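Local atomic coordinates of endoglucanase (Thermotoga maritima, PDB entry 1VHO), a protein that is probably a metal-dependent aminopeptidase of the M42 family, expected to bind two divalent cations per subunit, although it was named an endoglucanase. Residues R145-R148 / V149-A153; A159-N163 / G164-G168; V199-V202 / Q203-G207; R256-V259 / Q260-E264. One frame throughout, in Å; residues are numbered along the deposited sequence.

Contact 1 of 4, residues R145-R148 / V149-A153. Unlike the reference sequence in segment 145-148: G146 (reference Asp). With SO4 (sulfate ion), chain E.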
loop_
_atom_site.group_PDB
_atom_site.type_symbol
_atom_site.label_atom_id
_atom_site.label_comp_id
_atom_site.label_asym_id
_atom_site.label_seq_id
_atom_site.Cartn_x
_atom_site.Cartn_y
_atom_site.Cartn_z
ATOM N N ARG A 145 -0.771 31.199 4.498
ATOM C CA ARG A 145 -1.709 31.820 3.596
ATOM C C ARG A 145 -2.997 30.991 3.589
ATOM O O ARG A 145 -3.133 30.047 4.373
ATOM C CB ARG A 145 -1.196 31.950 2.171
ATOM C CG ARG A 145 0.259 32.141 1.921
ATOM C CD ARG A 145 0.652 33.240 1.003
ATOM N NE ARG A 145 -0.139 33.496 -0.186
ATOM C CZ ARG A 145 0.439 33.900 -1.328
ATOM N NH1 ARG A 145 1.761 34.053 -1.366
ATOM N NH2 ARG A 145 -0.282 34.138 -2.409
ATOM N N GLY A 146 -3.888 31.265 2.648
ATOM C CA GLY A 146 -5.130 30.529 2.592
ATOM C C GLY A 146 -5.000 29.009 2.481
ATOM O O GLY A 146 -3.993 28.313 2.460
ATOM N N VAL A 147 -6.159 28.417 2.606
ATOM C CA VAL A 147 -6.524 27.023 2.488
ATOM C C VAL A 147 -7.936 27.164 1.889
ATOM O O VAL A 147 -8.554 28.209 2.224
ATOM C CB VAL A 147 -6.447 26.231 3.765
ATOM C CG1 VAL A 147 -7.421 25.060 3.797
ATOM C CG2 VAL A 147 -5.039 25.661 4.001
ATOM N N ARG A 148 -8.339 26.365 0.930
ATOM C CA ARG A 148 -9.669 26.537 0.348
ATOM C C ARG A 148 -10.434 25.221 0.327
ATOM O O ARG A 148 -9.862 24.137 0.347
ATOM C CB ARG A 148 -9.582 26.978 -1.120
ATOM C CG ARG A 148 -9.030 28.353 -1.415
ATOM C CD ARG A 148 -8.062 28.284 -2.584
ATOM N NE ARG A 148 -8.613 27.740 -3.814
ATOM C CZ ARG A 148 -8.066 26.804 -4.578
ATOM N NH1 ARG A 148 -6.909 26.228 -4.271
ATOM N NH2 ARG A 148 -8.661 26.410 -5.703
ATOM N N VAL A 149 -11.754 25.368 0.161
ATOM C CA VAL A 149 -12.603 24.195 0.045
ATOM C C VAL A 149 -12.042 23.401 -1.134
ATOM O O VAL A 149 -11.718 24.031 -2.136
ATOM C CB VAL A 149 -14.073 24.602 -0.161
ATOM C CG1 VAL A 149 -14.899 23.438 -0.687
ATOM C CG2 VAL A 149 -14.656 25.049 1.199
ATOM N N GLY A 150 -11.867 22.080 -1.000
ATOM C CA GLY A 150 -11.308 21.337 -2.138
ATOM C C GLY A 150 -9.817 21.021 -1.969
ATOM O O GLY A 150 -9.325 20.119 -2.674
ATOM N N ASP A 151 -9.142 21.676 -1.031
ATOM C CA ASP A 151 -7.701 21.395 -0.842
ATOM C C ASP A 151 -7.586 20.005 -0.200
ATOM O O ASP A 151 -8.425 19.643 0.612
ATOM C CB ASP A 151 -7.034 22.483 0.002
ATOM C CG ASP A 151 -6.765 23.746 -0.855
ATOM O OD1 ASP A 151 -6.772 23.690 -2.091
ATOM O OD2 ASP A 151 -6.574 24.794 -0.260
ATOM N N ILE A 152 -6.517 19.286 -0.554
ATOM C CA ILE A 152 -6.364 17.905 -0.053
ATOM C C ILE A 152 -5.218 17.832 0.965
ATOM O O ILE A 152 -4.163 18.380 0.736
ATOM C CB ILE A 152 -6.044 16.989 -1.231
ATOM C CG1 ILE A 152 -7.249 16.903 -2.234
ATOM C CG2 ILE A 152 -5.657 15.569 -0.777
ATOM C CD1 ILE A 152 -8.488 16.312 -1.605
ATOM N N ALA A 153 -5.449 17.097 2.040
ATOM C CA ALA A 153 -4.428 16.933 3.078
ATOM C C ALA A 153 -4.055 15.463 3.220
ATOM O O ALA A 153 -4.871 14.601 2.926
ATOM C CB ALA A 153 -5.040 17.365 4.434
HETATM S S SO4 E . -3.975 33.405 -0.525
HETATM O O1 SO4 E . -2.779 32.610 -0.111
HETATM O O2 SO4 E . -5.089 32.467 -0.887
HETATM O O3 SO4 E . -4.388 34.281 0.613
HETATM O O4 SO4 E . -3.610 34.245 -1.710
HETATM O O HOH W 1 -5.198 24.253 -4.205
#
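The carboxylate of D151 reaches back to R148 with both oxygens. OD2 accepts the backbone N-H of R148 at 2.6 Å, a short and nearly straight bond (163°) that arrives from well above the carboxylate plane. OD1 turns to the guanidinium: R148 NH1 lies 3.3 Å from D151 OD1, but the two planes stand 70° apart and the oxygen is well out of the guanidinium plane, so this salt bridge acts through charge and not through a directed N-H. A water fills in, donating to D151 OD1 at 2.7 Å and sitting at the guanidinium edge, where its bond from R148 NH1 is weak. With CG set beside its own backbone N (chi1 -78°), the aspartate folds over the type II turn R148-D151, which is closed by D151 N to R148 O at 2.9 Å. G150 takes the positive phi that favours glycine at the third position of a type II turn. Further out, a sulfate, probably from the crystallisation liquor, lies at the edge of the R145 guanidinium and near the backbone N of G146, which differs from the reference Asp; its exact placing is less sure. The turn leads from the loop after strand 137-139 into strand 152-155, whose neighbours are strands 73-79 and 100-105; V75 binds the backbone of G150 and D151, while T105 and I103 touch the D151 side chain.

Contact 2 of 4, residues A159-N163 / G164-G168; sequences AFETN and GKVVG
V167 lies against one face of the F160 ring, its CB 3.6 Å from the ring centroid and 19° off the normal, a CH-pi contact. The phenylalanine takes a chi1 of 61°, which places CG between its backbone N and carbonyl carbon and swings the ring across to the partner strand. There the methyl V167 CG1 meets F160 CZ at 3.5 Å, and the two side chains run alongside each other in the same direction. T162 joins this face: OG1 anti to the backbone N (chi1 176°) leaves CG2 as the branch that meets V167, 3.9 Å from V167 CG2. On the other face, the E161 stem passes V166, with CG 4.0 Å from V166 CG2. The backbone pairs F160 with V167 and T162 with K165 as hydrogen-bonded pairs, the shortest bond being K165 N to T162 O at 2.7 Å. N163 and G164, both with positive phi, form the type I' turn of this two-residue beta hairpin. K165 bends at chi2 and chi4, so that a water accepting from NZ at 2.6 Å can donate to N163 O. The hairpin is thus fastened by backbone bonds and by an aromatic-aliphatic patch, while its lysine charge is directed to water and, by a weak long ion pair, to D316.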
loop_
_atom_site.group_PDB
_atom_site.type_symbol
_atom_site.label_atom_id
_atom_site.label_comp_id
_atom_site.label_asym_id
_atom_site.label_seq_id
_atom_site.Cartn_x
_atom_site.Cartn_y
_atom_site.Cartn_z
ATOM N N ALA A 159 9.492 9.313 6.948
ATOM C CA ALA A 159 9.848 7.963 7.348
ATOM C C ALA A 159 11.245 7.887 7.991
ATOM O O ALA A 159 12.122 8.694 7.637
ATOM C CB ALA A 159 9.808 7.038 6.126
ATOM N N PHE A 160 11.444 6.901 8.856
ATOM C CA PHE A 160 12.759 6.749 9.493
ATOM C C PHE A 160 13.058 5.263 9.704
ATOM O O PHE A 160 12.229 4.369 9.573
ATOM C CB PHE A 160 12.847 7.469 10.837
ATOM C CG PHE A 160 11.919 7.067 11.947
ATOM C CD1 PHE A 160 12.247 6.035 12.817
ATOM C CD2 PHE A 160 10.705 7.679 12.130
ATOM C CE1 PHE A 160 11.378 5.654 13.836
ATOM C CE2 PHE A 160 9.827 7.332 13.142
ATOM C CZ PHE A 160 10.181 6.288 14.001
ATOM N N GLU A 161 14.339 5.012 9.979
ATOM C CA GLU A 161 14.771 3.657 10.281
ATOM C C GLU A 161 15.156 3.622 11.762
ATOM O O GLU A 161 15.655 4.615 12.335
ATOM C CB GLU A 161 16.012 3.312 9.442
ATOM C CG GLU A 161 15.662 3.081 7.985
ATOM C CD GLU A 161 16.849 2.787 7.093
ATOM O OE1 GLU A 161 17.828 3.594 7.135
ATOM O OE2 GLU A 161 16.798 1.818 6.298
ATOM N N THR A 162 14.779 2.544 12.413
ATOM C CA THR A 162 15.119 2.339 13.807
ATOM C C THR A 162 15.349 0.835 14.020
ATOM O O THR A 162 14.525 0.067 13.576
ATOM C CB THR A 162 14.089 2.861 14.793
ATOM O OG1 THR A 162 14.519 2.498 16.138
ATOM C CG2 THR A 162 12.711 2.221 14.549
ATOM N N ASN A 163 16.536 0.440 14.514
ATOM C CA ASN A 163 16.808 -0.969 14.794
ATOM C C ASN A 163 16.458 -1.957 13.687
ATOM O O ASN A 163 15.866 -3.011 13.963
ATOM C CB ASN A 163 15.992 -1.353 16.037
ATOM C CG ASN A 163 16.554 -0.766 17.312
ATOM O OD1 ASN A 163 15.814 -0.624 18.293
ATOM N ND2 ASN A 163 17.841 -0.451 17.341
ATOM N N GLY A 164 16.818 -1.691 12.464
ATOM C CA GLY A 164 16.543 -2.533 11.321
ATOM C C GLY A 164 15.091 -2.407 10.811
ATOM O O GLY A 164 14.707 -3.273 10.011
ATOM N N LYS A 165 14.248 -1.588 11.407
ATOM C CA LYS A 165 12.852 -1.462 10.947
ATOM C C LYS A 165 12.679 -0.122 10.213
ATOM O O LYS A 165 13.533 0.755 10.357
ATOM C CB LYS A 165 11.899 -1.447 12.129
ATOM C CG LYS A 165 12.025 -2.620 13.109
ATOM C CD LYS A 165 11.717 -3.932 12.391
ATOM C CE LYS A 165 11.556 -5.057 13.430
ATOM N NZ LYS A 165 12.914 -5.662 13.716
ATOM N N VAL A 166 11.624 -0.002 9.440
ATOM C CA VAL A 166 11.281 1.230 8.733
ATOM C C VAL A 166 9.933 1.679 9.357
ATOM O O VAL A 166 9.089 0.827 9.522
ATOM C CB VAL A 166 11.108 1.074 7.216
ATOM C CG1 VAL A 166 10.504 2.345 6.584
ATOM C CG2 VAL A 166 12.535 0.915 6.622
ATOM N N VAL A 167 9.839 2.944 9.716
ATOM C CA VAL A 167 8.606 3.480 10.329
ATOM C C VAL A 167 8.149 4.664 9.461
ATOM O O VAL A 167 8.961 5.512 9.079
ATOM C CB VAL A 167 8.895 3.988 11.756
ATOM C CG1 VAL A 167 7.644 4.624 12.356
ATOM C CG2 VAL A 167 9.330 2.829 12.682
ATOM N N GLY A 168 6.855 4.683 9.111
ATOM C CA GLY A 168 6.393 5.800 8.269
ATOM C C GLY A 168 4.931 5.583 7.886
ATOM O O GLY A 168 4.294 4.607 8.288
HETATM O O HOH W 2 15.203 -5.556 12.432
#

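Contact 3 of 4, residues V199-V202 / Q203-G207; sequences VFSV and QEETG
E205 folds back against V202 and S201, its aliphatic stem doing the touching. The side chains of V202 and E205 meet at a slant, the methyl V202 CG2 lying 4.0 Å from E205 CG. With V202 CG1 anti to the carbonyl carbon (chi1 -61°), CG2 is left between that carbon and the backbone N, where the glutamate passes. S201 comes from the strand: its hydroxyl OG is 3.5 Å from E205 CG. E205 bends at chi2 (-77°), which carries the carboxylate past V202 CG2 to the hydroxyls of S49 and T45, both hydrogen-bonded to OE2. The S49 hydroxyl also bonds V202 N, so one serine ties the turn's first residue to its last. The turn V202-E205 is of type I, but its closing bond, E205 N to V202 O at 3.5 Å, is weak. Q203 and E204 occupy its corners, and the E204 side chain leads away from the strand. E204 is the predicted proton acceptor and E205 a predicted ligand of the second zinc, so the turn presents adjacent glutamates for the presumed dinuclear centre; a cacodylate ion, probably from the crystallisation liquor, comes within about 3 Å of the S201 side chain (nearest atoms). Strand 195-201 runs between strands 50-54 and 61-67 of the mixed sheet, and the loop after it ends at G207, the N-cap of helix 208-213, whose A211 touches S201 and E205.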
loop_
_atom_site.group_PDB
_atom_site.type_symbol
_atom_site.label_atom_id
_atom_site.label_comp_id
_atom_site.label_asym_id
_atom_site.label_seq_id
_atom_site.Cartn_x
_atom_site.Cartn_y
_atom_site.Cartn_z
ATOM N N VAL A 199 0.909 -5.537 -10.779
ATOM C CA VAL A 199 -0.117 -4.507 -10.817
ATOM C C VAL A 199 -0.188 -3.629 -9.566
ATOM O O VAL A 199 -0.326 -4.121 -8.450
ATOM C CB VAL A 199 -1.474 -5.225 -10.989
ATOM C CG1 VAL A 199 -2.635 -4.228 -11.084
ATOM C CG2 VAL A 199 -1.455 -6.188 -12.181
ATOM N N PHE A 200 -0.034 -2.341 -9.792
ATOM C CA PHE A 200 -0.097 -1.302 -8.766
ATOM C C PHE A 200 -1.420 -0.557 -8.979
ATOM O O PHE A 200 -1.550 0.352 -9.818
ATOM C CB PHE A 200 1.120 -0.364 -8.893
ATOM C CG PHE A 200 2.459 -1.065 -8.834
ATOM C CD1 PHE A 200 3.054 -1.541 -10.001
ATOM C CD2 PHE A 200 3.110 -1.268 -7.632
ATOM C CE1 PHE A 200 4.294 -2.180 -9.954
ATOM C CE2 PHE A 200 4.325 -1.938 -7.557
ATOM C CZ PHE A 200 4.928 -2.388 -8.747
ATOM N N SER A 201 -2.436 -0.926 -8.232
ATOM C CA SER A 201 -3.780 -0.428 -8.341
ATOM C C SER A 201 -4.121 0.825 -7.558
ATOM O O SER A 201 -3.896 0.889 -6.350
ATOM C CB SER A 201 -4.750 -1.539 -7.825
ATOM O OG SER A 201 -6.077 -1.254 -8.227
ATOM N N VAL A 202 -4.794 1.748 -8.274
ATOM C CA VAL A 202 -5.232 2.973 -7.583
ATOM C C VAL A 202 -6.627 2.766 -7.031
ATOM O O VAL A 202 -7.326 1.788 -7.331
ATOM C CB VAL A 202 -5.180 4.195 -8.511
ATOM C CG1 VAL A 202 -3.756 4.433 -8.976
ATOM C CG2 VAL A 202 -6.117 3.960 -9.716
ATOM N N GLN A 203 -7.107 3.702 -6.215
ATOM C CA GLN A 203 -8.386 3.562 -5.568
ATOM C C GLN A 203 -9.602 3.444 -6.485
ATOM O O GLN A 203 -10.504 2.666 -6.167
ATOM C CB GLN A 203 -8.629 4.759 -4.628
ATOM C CG GLN A 203 -9.623 4.409 -3.516
ATOM C CD GLN A 203 -10.942 5.124 -3.736
ATOM O OE1 GLN A 203 -11.037 5.925 -4.663
ATOM N NE2 GLN A 203 -11.914 4.830 -2.886
ATOM N N GLU A 204 -9.618 4.166 -7.590
ATOM C CA GLU A 204 -10.784 4.160 -8.461
ATOM C C GLU A 204 -10.984 2.951 -9.342
ATOM O O GLU A 204 -11.898 3.031 -10.195
ATOM C CB GLU A 204 -10.815 5.467 -9.274
ATOM C CG GLU A 204 -11.249 6.658 -8.408
ATOM C CD GLU A 204 -11.095 7.997 -9.099
ATOM O OE1 GLU A 204 -11.062 8.035 -10.354
ATOM O OE2 GLU A 204 -11.011 9.045 -8.411
ATOM N N GLU A 205 -10.281 1.846 -9.168
ATOM C CA GLU A 205 -10.472 0.658 -9.977
ATOM C C GLU A 205 -11.613 -0.164 -9.394
ATOM O O GLU A 205 -11.896 -0.081 -8.205
ATOM C CB GLU A 205 -9.208 -0.232 -10.032
ATOM C CG GLU A 205 -7.991 0.516 -10.555
ATOM C CD GLU A 205 -7.983 0.717 -12.045
ATOM O OE1 GLU A 205 -8.973 0.323 -12.695
ATOM O OE2 GLU A 205 -7.015 1.246 -12.617
ATOM N N THR A 206 -12.196 -1.040 -10.232
ATOM C CA THR A 206 -13.296 -1.868 -9.747
ATOM C C THR A 206 -12.799 -3.009 -8.886
ATOM O O THR A 206 -13.486 -3.418 -7.940
ATOM C CB THR A 206 -14.131 -2.406 -10.925
ATOM O OG1 THR A 206 -13.307 -3.221 -11.774
ATOM C CG2 THR A 206 -14.643 -1.232 -11.752
ATOM N N GLY A 207 -11.588 -3.500 -9.145
ATOM C CA GLY A 207 -11.044 -4.626 -8.360
ATOM C C GLY A 207 -9.667 -4.972 -8.948
ATOM O O GLY A 207 -9.261 -4.335 -9.919
#

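Contact 4 of 4, residues R256-V259 / Q260-E264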
loop_
_atom_site.group_PDB
_atom_site.type_symbol
_atom_site.label_atom_id
_atom_site.label_comp_id
_atom_site.label_asym_id
_atom_site.label_seq_id
_atom_site.Cartn_x
_atom_site.Cartn_y
_atom_site.Cartn_z
ATOM N N ARG A 256 -5.964 -23.534 -1.949
ATOM C CA ARG A 256 -4.990 -24.190 -1.064
ATOM C C ARG A 256 -3.928 -24.990 -1.775
ATOM O O ARG A 256 -2.821 -25.129 -1.236
ATOM C CB ARG A 256 -5.728 -25.020 0.007
ATOM C CG ARG A 256 -4.798 -25.576 1.075
ATOM C CD ARG A 256 -4.279 -24.512 2.023
ATOM N NE ARG A 256 -3.284 -25.030 2.948
ATOM C CZ ARG A 256 -2.051 -25.410 2.745
ATOM N NH1 ARG A 256 -1.496 -25.361 1.524
ATOM N NH2 ARG A 256 -1.303 -25.841 3.767
ATOM N N ASN A 257 -4.199 -25.522 -2.958
ATOM C CA ASN A 257 -3.186 -26.293 -3.695
ATOM C C ASN A 257 -2.123 -25.350 -4.246
ATOM O O ASN A 257 -0.942 -25.666 -4.254
ATOM C CB ASN A 257 -3.823 -27.061 -4.858
ATOM C CG ASN A 257 -2.798 -27.840 -5.658
ATOM O OD1 ASN A 257 -2.769 -27.794 -6.897
ATOM N ND2 ASN A 257 -1.907 -28.558 -4.977
ATOM N N LEU A 258 -2.534 -24.215 -4.787
ATOM C CA LEU A 258 -1.538 -23.214 -5.278
ATOM C C LEU A 258 -0.700 -22.763 -4.092
ATOM O O LEU A 258 0.536 -22.716 -4.100
ATOM C CB LEU A 258 -2.296 -22.009 -5.853
ATOM C CG LEU A 258 -1.446 -20.744 -6.127
ATOM C CD1 LEU A 258 -0.359 -21.065 -7.132
ATOM C CD2 LEU A 258 -2.309 -19.579 -6.605
ATOM N N VAL A 259 -1.393 -22.560 -2.948
ATOM C CA VAL A 259 -0.684 -22.154 -1.734
ATOM C C VAL A 259 0.339 -23.210 -1.343
ATOM O O VAL A 259 1.489 -22.902 -1.025
ATOM C CB VAL A 259 -1.693 -21.851 -0.622
ATOM C CG1 VAL A 259 -1.022 -21.626 0.735
ATOM C CG2 VAL A 259 -2.518 -20.599 -1.002
ATOM N N GLN A 260 -0.015 -24.509 -1.335
ATOM C CA GLN A 260 1.001 -25.524 -0.978
ATOM C C GLN A 260 2.181 -25.492 -1.937
ATOM O O GLN A 260 3.316 -25.667 -1.504
ATOM C CB GLN A 260 0.362 -26.935 -0.950
ATOM C CG GLN A 260 1.270 -27.946 -0.244
ATOM C CD GLN A 260 1.519 -27.543 1.195
ATOM O OE1 GLN A 260 0.679 -26.866 1.784
ATOM N NE2 GLN A 260 2.648 -27.980 1.755
ATOM N N LYS A 261 1.984 -25.313 -3.237
ATOM C CA LYS A 261 3.126 -25.197 -4.159
ATOM C C LYS A 261 4.030 -24.022 -3.777
ATOM O O LYS A 261 5.266 -24.126 -3.859
ATOM C CB LYS A 261 2.628 -24.993 -5.591
ATOM C CG LYS A 261 2.037 -26.309 -6.174
ATOM C CD LYS A 261 1.242 -25.923 -7.433
ATOM C CE LYS A 261 0.718 -27.187 -8.132
ATOM N NZ LYS A 261 -0.322 -26.822 -9.143
ATOM N N ILE A 262 3.442 -22.884 -3.366
ATOM C CA ILE A 262 4.267 -21.731 -2.947
ATOM C C ILE A 262 5.058 -22.079 -1.720
ATOM O O ILE A 262 6.259 -21.792 -1.553
ATOM C CB ILE A 262 3.380 -20.480 -2.712
ATOM C CG1 ILE A 262 2.707 -20.004 -3.986
ATOM C CG2 ILE A 262 4.196 -19.376 -2.044
ATOM C CD1 ILE A 262 1.620 -18.924 -3.791
ATOM N N ILE A 263 4.381 -22.761 -0.757
ATOM C CA ILE A 263 5.060 -23.199 0.470
ATOM C C ILE A 263 6.213 -24.135 0.168
ATOM O O ILE A 263 7.296 -24.030 0.770
ATOM C CB ILE A 263 4.006 -23.887 1.375
ATOM C CG1 ILE A 263 3.069 -22.812 1.968
ATOM C CG2 ILE A 263 4.630 -24.755 2.463
ATOM C CD1 ILE A 263 1.903 -23.434 2.750
ATOM N N GLU A 264 6.053 -25.045 -0.793
ATOM C CA GLU A 264 7.155 -25.960 -1.123
ATOM C C GLU A 264 8.345 -25.210 -1.719
ATOM O O GLU A 264 9.497 -25.609 -1.484
ATOM C CB GLU A 264 6.742 -27.071 -2.083
ATOM C CG GLU A 264 5.577 -27.942 -1.608
ATOM C CD GLU A 264 5.846 -28.685 -0.315
ATOM O OE1 GLU A 264 7.018 -28.840 0.108
ATOM O OE2 GLU A 264 4.851 -29.138 0.326
#
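The guanidinium of R256 presents its NH1-NH2 edge to the side-chain amide of Q260, and both nitrogens donate to one oxygen. R256 NH1 reaches Q260 OE1 at 2.7 Å and R256 NH2 reaches the same OE1 at 3.0 Å; the oxygen stays close to the guanidinium plane, and the amide is turned 30° against it. Neither N-H points perfectly, at 146° and 132°, as expected when two donors converge on one acceptor. The methyl I263 CD1 approaches the guanidinium obliquely. Both partners bend at chi2, which brings their ends together outside the helix. The amide's other end continues the chain of bonds: Q260 NE2 donates to E264 OE2 at 2.9 Å, from above the carboxylate plane, so both ends hold the amide's rotation. Donation to E264 would probably make OE1 a stronger acceptor for the arginine. Next along the surface, K261 extends back toward N257, where the bond from K261 NZ to N257 OD1 is weak at 3.5 Å. L258, V259 and I262 are buried, and I263 lies at the border between the aliphatic and polar sides. V259 CG1 packs 4.0 Å from I263 CD1, and L258 meets I262; S299 of strand 297-304 touches V259 and I262. These are i to i+4 pairings of an amphipathic alpha-helix, helix 256-268, with a polar ladder outside, in the beta-alpha-beta crossover between strands 247-249 and 274-276.

In the fold
The four contacts follow one another along the chain and do not touch. Contact 3 bears directly on the predicted dinuclear metal site: it holds E204 and E205, and its S201 side chain lies about 5 Å from that of H67 (nearest atoms). In contact 2, G168 is about 9 Å from the D172 side chain, again between nearest atoms; the centres of contacts 2 and 3 are 27 Å apart, on opposite sides of the chain's centre. Contact 1, in the six-stranded antiparallel sheet, and contact 4, on a helix beside the mixed sheet, are both remote from the site and stand farthest apart, 49 Å between centres. Contact 3, 26 Å from each, lies centrally.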